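Local atomic coordinates of TIR protein (Paracoccus denitrificans PD1222, PDB entry 3H16), a protein that belongs to the bacterial TIR-domain proteins and folds as a parallel beta sheet with helices packed on both faces. Residues Ile23-Ala28 and Asp34-Leu39; His41-Ala46 and Ala146-Ile151; Gly97-Glu102 and Pro126-Lys131. All coordinates share one frame; numbering follows the deposited sequence.

Contact 1 (Ile23-Ala28 and Asp34-Leu39); sequences IFISHA and DFVEAL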
loop_
_atom_site.group_PDB
_atom_site.type_symbol
_atom_site.label_atom_id
_atom_site.label_comp_id
_atom_site.label_asym_id
_atom_site.label_seq_id
_atom_site.Cartn_x
_atom_site.Cartn_y
_atom_site.Cartn_z
ATOM N N ILE B 23 3.361 -5.525 16.998
ATOM C CA ILE B 23 3.462 -4.106 16.724
ATOM C C ILE B 23 3.817 -3.233 17.907
ATOM O O ILE B 23 3.285 -3.413 19.010
ATOM C CB ILE B 23 2.106 -3.582 16.207
ATOM C CG1 ILE B 23 1.689 -4.351 14.952
ATOM C CG2 ILE B 23 2.177 -2.080 15.953
ATOM C CD1 ILE B 23 0.354 -3.937 14.403
ATOM N N PHE B 24 4.714 -2.277 17.678
ATOM C CA PHE B 24 5.050 -1.306 18.712
ATOM C C PHE B 24 4.588 0.014 18.111
ATOM O O PHE B 24 4.673 0.192 16.901
ATOM C CB PHE B 24 6.549 -1.275 19.021
ATOM C CG PHE B 24 7.398 -0.692 17.934
ATOM C CD1 PHE B 24 7.941 -1.504 16.947
ATOM C CD2 PHE B 24 7.737 0.656 17.950
ATOM C CE1 PHE B 24 8.825 -0.990 15.998
ATOM C CE2 PHE B 24 8.621 1.185 17.003
ATOM C CZ PHE B 24 9.170 0.358 16.025
ATOM N N ILE B 25 4.070 0.919 18.936
ATOM C CA ILE B 25 3.575 2.210 18.442
ATOM C C ILE B 25 4.381 3.437 18.893
ATOM O O ILE B 25 4.200 3.926 20.013
ATOM C CB ILE B 25 2.113 2.445 18.872
ATOM C CG1 ILE B 25 1.259 1.232 18.530
ATOM C CG2 ILE B 25 1.564 3.676 18.177
ATOM C CD1 ILE B 25 -0.191 1.378 18.925
ATOM N N SER B 26 5.258 3.929 18.021
ATOM C CA SER B 26 6.067 5.113 18.316
ATOM C C SER B 26 5.134 6.330 18.282
ATOM O O SER B 26 4.328 6.479 17.357
ATOM C CB SER B 26 7.168 5.273 17.266
ATOM O OG SER B 26 7.999 6.382 17.556
ATOM N N HIS B 27 5.242 7.202 19.277
ATOM C CA HIS B 27 4.366 8.361 19.351
ATOM C C HIS B 27 4.891 9.390 20.343
ATOM O O HIS B 27 5.685 9.062 21.233
ATOM C CB HIS B 27 2.985 7.923 19.835
ATOM C CG HIS B 27 2.987 7.400 21.243
ATOM N ND1 HIS B 27 3.447 6.142 21.570
ATOM C CD2 HIS B 27 2.657 7.995 22.415
ATOM C CE1 HIS B 27 3.399 5.985 22.881
ATOM N NE2 HIS B 27 2.923 7.095 23.416
ATOM N N ALA B 28 4.419 10.626 20.198
ATOM C CA ALA B 28 4.789 11.722 21.095
ATOM C C ALA B 28 3.949 11.546 22.368
ATOM O O ALA B 28 2.742 11.301 22.290
ATOM C CB ALA B 28 4.480 13.071 20.425
ATOM N N ASP B 34 -4.948 10.014 24.708
ATOM C CA ASP B 34 -6.099 9.887 23.820
ATOM C C ASP B 34 -6.042 8.896 22.657
ATOM O O ASP B 34 -6.734 7.873 22.676
ATOM C CB ASP B 34 -6.461 11.268 23.270
ATOM C CG ASP B 34 -5.329 11.887 22.469
ATOM O OD1 ASP B 34 -4.193 11.941 22.988
ATOM O OD2 ASP B 34 -5.574 12.319 21.323
ATOM N N PHE B 35 -5.226 9.200 21.651
ATOM C CA PHE B 35 -5.129 8.379 20.441
ATOM C C PHE B 35 -4.505 6.994 20.543
ATOM O O PHE B 35 -5.173 5.981 20.336
ATOM C CB PHE B 35 -4.395 9.163 19.345
ATOM C CG PHE B 35 -4.417 8.492 17.999
ATOM C CD1 PHE B 35 -5.615 8.317 17.314
ATOM C CD2 PHE B 35 -3.240 8.027 17.422
ATOM C CE1 PHE B 35 -5.643 7.684 16.074
ATOM C CE2 PHE B 35 -3.258 7.394 16.180
ATOM C CZ PHE B 35 -4.468 7.223 15.506
ATOM N N VAL B 36 -3.214 6.957 20.837
ATOM C CA VAL B 36 -2.486 5.709 20.924
ATOM C C VAL B 36 -3.171 4.650 21.776
ATOM O O VAL B 36 -3.152 3.470 21.429
ATOM C CB VAL B 36 -1.061 5.965 21.435
ATOM C CG1 VAL B 36 -0.246 4.688 21.393
ATOM C CG2 VAL B 36 -0.403 7.024 20.566
ATOM N N GLU B 37 -3.784 5.062 22.879
ATOM C CA GLU B 37 -4.464 4.110 23.746
ATOM C C GLU B 37 -5.670 3.535 23.018
ATOM O O GLU B 37 -5.846 2.320 22.964
ATOM C CB GLU B 37 -4.894 4.786 25.046
ATOM C CG GLU B 37 -4.392 4.072 26.290
ATOM C CD GLU B 37 -4.596 4.885 27.554
ATOM O OE1 GLU B 37 -5.764 5.183 27.893
ATOM O OE2 GLU B 37 -3.587 5.226 28.207
ATOM N N ALA B 38 -6.489 4.411 22.448
ATOM C CA ALA B 38 -7.666 3.976 21.706
ATOM C C ALA B 38 -7.237 2.995 20.628
ATOM O O ALA B 38 -7.817 1.922 20.470
ATOM C CB ALA B 38 -8.349 5.168 21.066
ATOM N N LEU B 39 -6.208 3.378 19.888
ATOM C CA LEU B 39 -5.673 2.553 18.815
ATOM C C LEU B 39 -5.153 1.196 19.316
ATOM O O LEU B 39 -5.386 0.159 18.686
ATOM C CB LEU B 39 -4.565 3.335 18.091
ATOM C CG LEU B 39 -3.648 2.644 17.077
ATOM C CD1 LEU B 39 -4.457 1.736 16.156
ATOM C CD2 LEU B 39 -2.897 3.715 16.277
#

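Contact 2 (His41-Ala46 and Ala146-Ile151); sequences HTLRAA and ADLMAI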
loop_
_atom_site.group_PDB
_atom_site.type_symbol
_atom_site.label_atom_id
_atom_site.label_comp_id
_atom_site.label_asym_id
_atom_site.label_seq_id
_atom_site.Cartn_x
_atom_site.Cartn_y
_atom_site.Cartn_z
ATOM N N HIS B 41 -6.046 -0.450 22.044
ATOM C CA HIS B 41 -7.174 -1.268 22.471
ATOM C C HIS B 41 -7.790 -1.935 21.240
ATOM O O HIS B 41 -7.906 -3.168 21.178
ATOM C CB HIS B 41 -8.223 -0.399 23.174
ATOM C CG HIS B 41 -9.303 -1.183 23.852
ATOM N ND1 HIS B 41 -9.077 -1.934 24.986
ATOM C CD2 HIS B 41 -10.611 -1.347 23.546
ATOM C CE1 HIS B 41 -10.199 -2.527 25.348
ATOM N NE2 HIS B 41 -11.146 -2.189 24.493
ATOM N N THR B 42 -8.159 -1.111 20.258
ATOM C CA THR B 42 -8.761 -1.591 19.018
ATOM C C THR B 42 -7.920 -2.648 18.317
ATOM O O THR B 42 -8.456 -3.636 17.823
ATOM C CB THR B 42 -8.999 -0.443 18.050
ATOM O OG1 THR B 42 -9.765 0.566 18.711
ATOM C CG2 THR B 42 -9.754 -0.927 16.823
ATOM N N LEU B 43 -6.610 -2.438 18.265
ATOM C CA LEU B 43 -5.715 -3.398 17.641
ATOM C C LEU B 43 -5.684 -4.730 18.399
ATOM O O LEU B 43 -5.751 -5.799 17.786
ATOM C CB LEU B 43 -4.305 -2.822 17.566
ATOM C CG LEU B 43 -3.883 -2.055 16.312
ATOM C CD1 LEU B 43 -2.505 -1.436 16.549
ATOM C CD2 LEU B 43 -3.844 -2.998 15.120
ATOM N N ARG B 44 -5.576 -4.677 19.725
ATOM C CA ARG B 44 -5.546 -5.906 20.525
ATOM C C ARG B 44 -6.868 -6.662 20.409
ATOM O O ARG B 44 -6.887 -7.890 20.323
ATOM C CB ARG B 44 -5.258 -5.589 21.992
ATOM C CG ARG B 44 -3.879 -5.032 22.227
ATOM C CD ARG B 44 -3.626 -4.777 23.691
ATOM N NE ARG B 44 -2.428 -3.966 23.882
ATOM C CZ ARG B 44 -2.006 -3.517 25.059
ATOM N NH1 ARG B 44 -2.685 -3.800 26.164
ATOM N NH2 ARG B 44 -0.913 -2.771 25.130
ATOM N N ALA B 45 -7.968 -5.918 20.410
ATOM C CA ALA B 45 -9.295 -6.505 20.276
ATOM C C ALA B 45 -9.369 -7.258 18.962
ATOM O O ALA B 45 -10.140 -8.206 18.833
ATOM C CB ALA B 45 -10.361 -5.418 20.303
ATOM N N ALA B 46 -8.571 -6.837 17.984
ATOM C CA ALA B 46 -8.576 -7.493 16.685
ATOM C C ALA B 46 -7.563 -8.629 16.622
ATOM O O ALA B 46 -7.414 -9.285 15.588
ATOM C CB ALA B 46 -8.306 -6.488 15.577
ATOM N N ALA B 146 -8.073 -2.767 10.412
ATOM C CA ALA B 146 -8.296 -3.897 9.511
ATOM C C ALA B 146 -7.094 -4.000 8.562
ATOM O O ALA B 146 -6.604 -5.098 8.302
ATOM C CB ALA B 146 -9.579 -3.715 8.722
ATOM N N ASP B 147 -6.616 -2.860 8.057
ATOM C CA ASP B 147 -5.456 -2.853 7.167
ATOM C C ASP B 147 -4.209 -3.382 7.882
ATOM O O ASP B 147 -3.434 -4.150 7.308
ATOM C CB ASP B 147 -5.169 -1.437 6.647
ATOM C CG ASP B 147 -6.278 -0.906 5.743
ATOM O OD1 ASP B 147 -6.789 -1.689 4.910
ATOM O OD2 ASP B 147 -6.629 0.293 5.857
ATOM N N LEU B 148 -4.017 -2.968 9.135
ATOM C CA LEU B 148 -2.864 -3.399 9.910
ATOM C C LEU B 148 -2.891 -4.901 10.194
ATOM O O LEU B 148 -1.851 -5.559 10.167
ATOM C CB LEU B 148 -2.787 -2.611 11.215
ATOM C CG LEU B 148 -2.522 -1.115 11.034
ATOM C CD1 LEU B 148 -2.754 -0.400 12.337
ATOM C CD2 LEU B 148 -1.105 -0.890 10.544
ATOM N N MET B 149 -4.076 -5.440 10.466
ATOM C CA MET B 149 -4.212 -6.868 10.724
ATOM C C MET B 149 -3.930 -7.616 9.428
ATOM O O MET B 149 -3.364 -8.707 9.438
ATOM C CB MET B 149 -5.619 -7.207 11.220
ATOM C CG MET B 149 -5.935 -6.685 12.608
ATOM S SD MET B 149 -4.670 -7.119 13.836
ATOM C CE MET B 149 -4.903 -8.874 13.955
ATOM N N ALA B 150 -4.330 -7.021 8.308
ATOM C CA ALA B 150 -4.098 -7.631 7.012
ATOM C C ALA B 150 -2.600 -7.723 6.777
ATOM O O ALA B 150 -2.104 -8.741 6.294
ATOM C CB ALA B 150 -4.728 -6.803 5.938
ATOM N N ILE B 151 -1.890 -6.650 7.124
ATOM C CA ILE B 151 -0.442 -6.569 6.962
ATOM C C ILE B 151 0.280 -7.505 7.923
ATOM O O ILE B 151 1.335 -8.045 7.598
ATOM C CB ILE B 151 0.056 -5.121 7.174
ATOM C CG1 ILE B 151 -0.426 -4.235 6.023
ATOM C CG2 ILE B 151 1.575 -5.082 7.241
ATOM C CD1 ILE B 151 -0.016 -2.779 6.148
#

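Contact 3 (Gly97-Glu102 and Pro126-Lys131); sequences GLFQLE and PTMADK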
loop_
_atom_site.group_PDB
_atom_site.type_symbol
_atom_site.label_atom_id
_atom_site.label_comp_id
_atom_site.label_asym_id
_atom_site.label_seq_id
_atom_site.Cartn_x
_atom_site.Cartn_y
_atom_site.Cartn_z
ATOM N N GLY B 97 16.184 6.574 10.153
ATOM C CA GLY B 97 15.867 5.175 10.380
ATOM C C GLY B 97 14.403 4.846 10.136
ATOM O O GLY B 97 14.050 3.712 9.807
ATOM N N LEU B 98 13.558 5.859 10.286
ATOM C CA LEU B 98 12.115 5.732 10.129
ATOM C C LEU B 98 11.648 5.417 8.710
ATOM O O LEU B 98 10.447 5.334 8.454
ATOM C CB LEU B 98 11.458 7.027 10.605
ATOM C CG LEU B 98 10.087 6.968 11.271
ATOM C CD1 LEU B 98 10.111 5.997 12.449
ATOM C CD2 LEU B 98 9.715 8.362 11.746
ATOM N N PHE B 99 12.582 5.236 7.785
ATOM C CA PHE B 99 12.203 4.957 6.404
ATOM C C PHE B 99 12.629 3.578 5.928
ATOM O O PHE B 99 12.028 3.021 5.009
ATOM C CB PHE B 99 12.805 6.008 5.466
ATOM C CG PHE B 99 12.485 7.421 5.850
ATOM C CD1 PHE B 99 11.165 7.834 5.997
ATOM C CD2 PHE B 99 13.506 8.341 6.069
ATOM C CE1 PHE B 99 10.865 9.144 6.359
ATOM C CE2 PHE B 99 13.222 9.650 6.431
ATOM C CZ PHE B 99 11.898 10.055 6.577
ATOM N N GLN B 100 13.664 3.036 6.560
ATOM C CA GLN B 100 14.210 1.737 6.195
ATOM C C GLN B 100 13.204 0.789 5.541
ATOM O O GLN B 100 12.074 0.623 6.011
ATOM C CB GLN B 100 14.835 1.075 7.421
ATOM C CG GLN B 100 15.777 -0.057 7.075
ATOM C CD GLN B 100 16.521 -0.572 8.282
ATOM O OE1 GLN B 100 15.916 -1.066 9.236
ATOM N NE2 GLN B 100 17.844 -0.458 8.251
ATOM N N LEU B 101 13.628 0.180 4.441
ATOM C CA LEU B 101 12.789 -0.753 3.700
ATOM C C LEU B 101 13.360 -2.171 3.768
ATOM O O LEU B 101 14.565 -2.361 3.952
ATOM C CB LEU B 101 12.683 -0.309 2.238
ATOM C CG LEU B 101 11.313 0.132 1.708
ATOM C CD1 LEU B 101 10.735 1.237 2.580
ATOM C CD2 LEU B 101 11.467 0.604 0.271
ATOM N N GLU B 102 12.491 -3.164 3.630
ATOM C CA GLU B 102 12.920 -4.556 3.661
ATOM C C GLU B 102 12.960 -5.107 2.240
ATOM O O GLU B 102 12.484 -4.466 1.302
ATOM C CB GLU B 102 11.961 -5.393 4.515
ATOM C CG GLU B 102 12.149 -5.237 6.017
ATOM C CD GLU B 102 13.356 -5.998 6.542
ATOM O OE1 GLU B 102 13.655 -5.878 7.751
ATOM O OE2 GLU B 102 14.000 -6.719 5.752
ATOM N N PRO B 126 10.081 16.604 3.973
ATOM C CA PRO B 126 9.667 16.510 2.568
ATOM C C PRO B 126 9.461 15.073 2.090
ATOM O O PRO B 126 8.438 14.752 1.485
ATOM C CB PRO B 126 10.809 17.195 1.826
ATOM C CG PRO B 126 11.313 18.198 2.838
ATOM C CD PRO B 126 11.312 17.407 4.107
ATOM N N THR B 127 10.434 14.211 2.360
ATOM C CA THR B 127 10.347 12.817 1.937
ATOM C C THR B 127 9.104 12.130 2.513
ATOM O O THR B 127 8.413 11.381 1.820
ATOM C CB THR B 127 11.613 12.032 2.366
ATOM O OG1 THR B 127 12.778 12.740 1.929
ATOM C CG2 THR B 127 11.628 10.636 1.749
ATOM N N MET B 128 8.821 12.404 3.780
ATOM C CA MET B 128 7.677 11.816 4.470
ATOM C C MET B 128 6.338 12.257 3.875
ATOM O O MET B 128 5.357 11.499 3.884
ATOM C CB MET B 128 7.732 12.199 5.953
ATOM C CG MET B 128 6.599 11.644 6.798
ATOM S SD MET B 128 6.676 9.850 6.995
ATOM C CE MET B 128 7.795 9.717 8.401
ATOM N N ALA B 129 6.307 13.480 3.356
ATOM C CA ALA B 129 5.090 14.040 2.792
ATOM C C ALA B 129 4.687 13.404 1.470
ATOM O O ALA B 129 3.564 13.596 0.996
ATOM C CB ALA B 129 5.251 15.541 2.624
ATOM N N ASP B 130 5.607 12.653 0.875
ATOM C CA ASP B 130 5.345 11.990 -0.391
ATOM C C ASP B 130 5.240 10.477 -0.251
ATOM O O ASP B 130 5.001 9.775 -1.227
ATOM C CB ASP B 130 6.438 12.331 -1.404
ATOM C CG ASP B 130 6.469 13.803 -1.751
ATOM O OD1 ASP B 130 5.380 14.379 -1.967
ATOM O OD2 ASP B 130 7.580 14.380 -1.821
ATOM N N LYS B 131 5.430 9.966 0.958
ATOM C CA LYS B 131 5.340 8.529 1.187
ATOM C C LYS B 131 3.885 8.188 1.521
ATOM O O LYS B 131 3.326 8.719 2.468
ATOM C CB LYS B 131 6.269 8.134 2.340
ATOM C CG LYS B 131 6.369 6.640 2.596
ATOM C CD LYS B 131 7.334 6.344 3.741
ATOM C CE LYS B 131 7.540 4.847 3.936
ATOM N NZ LYS B 131 6.263 4.143 4.208
#

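Contact 1 (Ile23-Ala28 and Asp34-Leu39)
Val36 of the helix sits over two side chains of the strand, Ile25 and His27. The first group of contacts is aliphatic. Ile25 and Val36 meet tip to tip, and Ile25 CG2 lies 3.8 Å from Val36 CG1. The other branch of Ile25 runs toward the next turn of the helix. There Ile25 CD1 comes to 4.1 Å from Leu39 CG. The second group is CH-pi contact with an imidazole. Val36 CG1 is placed over one face of the His27 ring, 4.1 Å from the ring centroid. The second methyl, Val36 CG2, presses on the root of the ring, 3.5 Å from His27 CG. Both methyls of Val36 lie on the same face of the ring, CG1 over the ring itself and CG2 nearer its CG end. The polar element lies within the strand. His27 ND1 donates to Ile25 O at 2.8 Å, with an N-H...O angle of 167°. The acceptor lies close to the ring plane. This bond goes with a chi1 of 65°, which sets CG between the backbone N and the carbonyl carbon. The ring is turned back along its own strand, and the bond should limit its rotation under Val36. The strand and helix segments run nearly antiparallel, at 163°, as expected for the first half of a beta-alpha-beta crossover. Strand 21-28 lies between strands 50-57 and 74-81 in the sheet. Ile25 and His27 face helix 32-45, whereas Phe24 and Ser26 pack on helix 63-73. Leu39 also touches Val141 and Val145 of helix 141-153.

Contact 2 (His41-Ala46 and Ala146-Ile151)
Met149 and Leu148 of one helix meet Leu43 in the last turn of another helix and Ala46 just beyond it. Met149 packs along Ala46, with Met149 CG 3.8 Å from Ala46 CB. Its sulfur follows, and Met149 SD is 4.1 Å from the same Ala46 CB. The chain is bent at both chi2 (-51°) and chi3 (-69°). As modelled, this brings the terminal methyl round toward the Ala46 carbonyl, at a distance too short to trust. Leu43 and Leu148 form the second pair and cross at about a right angle. Leu43 CD2 is 4.0 Å from Leu148 CD1 and 4.1 Å from Leu148 CB. The same methyl lies 4.4 Å from Met149 SD, so Leu43 CD2 links the two pairs. The CA-CB bond of Leu43 does not aim at the other helix. Its chi1 of -92° is away from a staggered value, and the branched end swings inward.

Helices 32-45 and 141-153 are the first and last long helices of the TIR fold. They lie together on one face of its parallel sheet, and this contact joins them.

The backbone sets the next shell. Ala46 N makes weak bonds to Thr42 O and Leu43 O where the helix ends, and Ala46 CB points toward the other helix. On the other side, regular helical bonds such as Ala150 N to Ala146 O hold the helix in which Leu148 and Met149 are neighbours. Further out, Ile78 of strand 74-81 touches both leucines, and Val145 touches Leu43 and Ala46. Asp147 turns elsewhere: it forms a salt bridge with Lys139 and accepts a hydrogen bond from Gln92 N of the second subunit.

Contact 3 (Gly97-Glu102 and Pro126-Lys131)
Met128 carries the contact by reaching its terminal methyl to Phe99 and Leu98. Just before it, Thr127 directs its CB toward the other segment and stays at loose range. Thr127 CB is 4.7 Å from Phe99 CZ. Met128 itself starts with CG anti to the backbone N, chi1 -180°. The chain then bends at chi2 (68°) and chi3 (85°), and CE is carried across to the other segment. Met128 CE lies 3.7 Å from Phe99 CE1, approaching the ring obliquely. The same methyl is 4.1 Å from Leu98 CD2. Phe99 and Leu98 both send their side-chain ends inward, although neither CA-CB bond points straight at Met128. Met128 lies within a turn closed by Asp130 N, which is bonded to Thr127 O at 3.2 Å. Lys131 follows with its CB again directed toward the other segment. Its extended aliphatic part passes the Phe99 ring only at loose range, with Lys131 CD 4.7 Å from Phe99 CD1.

The contact ties the loop after helix 92-95 to the short helical turn 126-129, which precedes strand 134-135. Below it, Leu98 and Met128 rest on Val79 and Leu81 of strand 74-81. At the outer side, Leu101 and Lys131 pack on Asp119 of the second subunit.

The contact between the segments is apolar, with one flexible thioether chain against a ring and a leucine. Such a contact sets no fixed direction. It rests on how the groups fit together, not on directed bonds.

How the contacts relate
Contact 1 is the most central of the three, and all its touching residues are buried. Contacts 2 and 3 lie farther out and each includes a partly exposed residue. Contacts 1 and 2 share helix 32-45: one fixes it to the sheet, the other to helix 141-153. Contact 3 lies on the opposite side of the chain's centre from contact 1 and joins loop and turn segments. All three are mainly apolar. Contact 1 uses branched side chains and an imidazole held by a hydrogen bond, while contacts 2 and 3 each rely on a bent methionine. Only contacts 2 and 3 touch the second subunit.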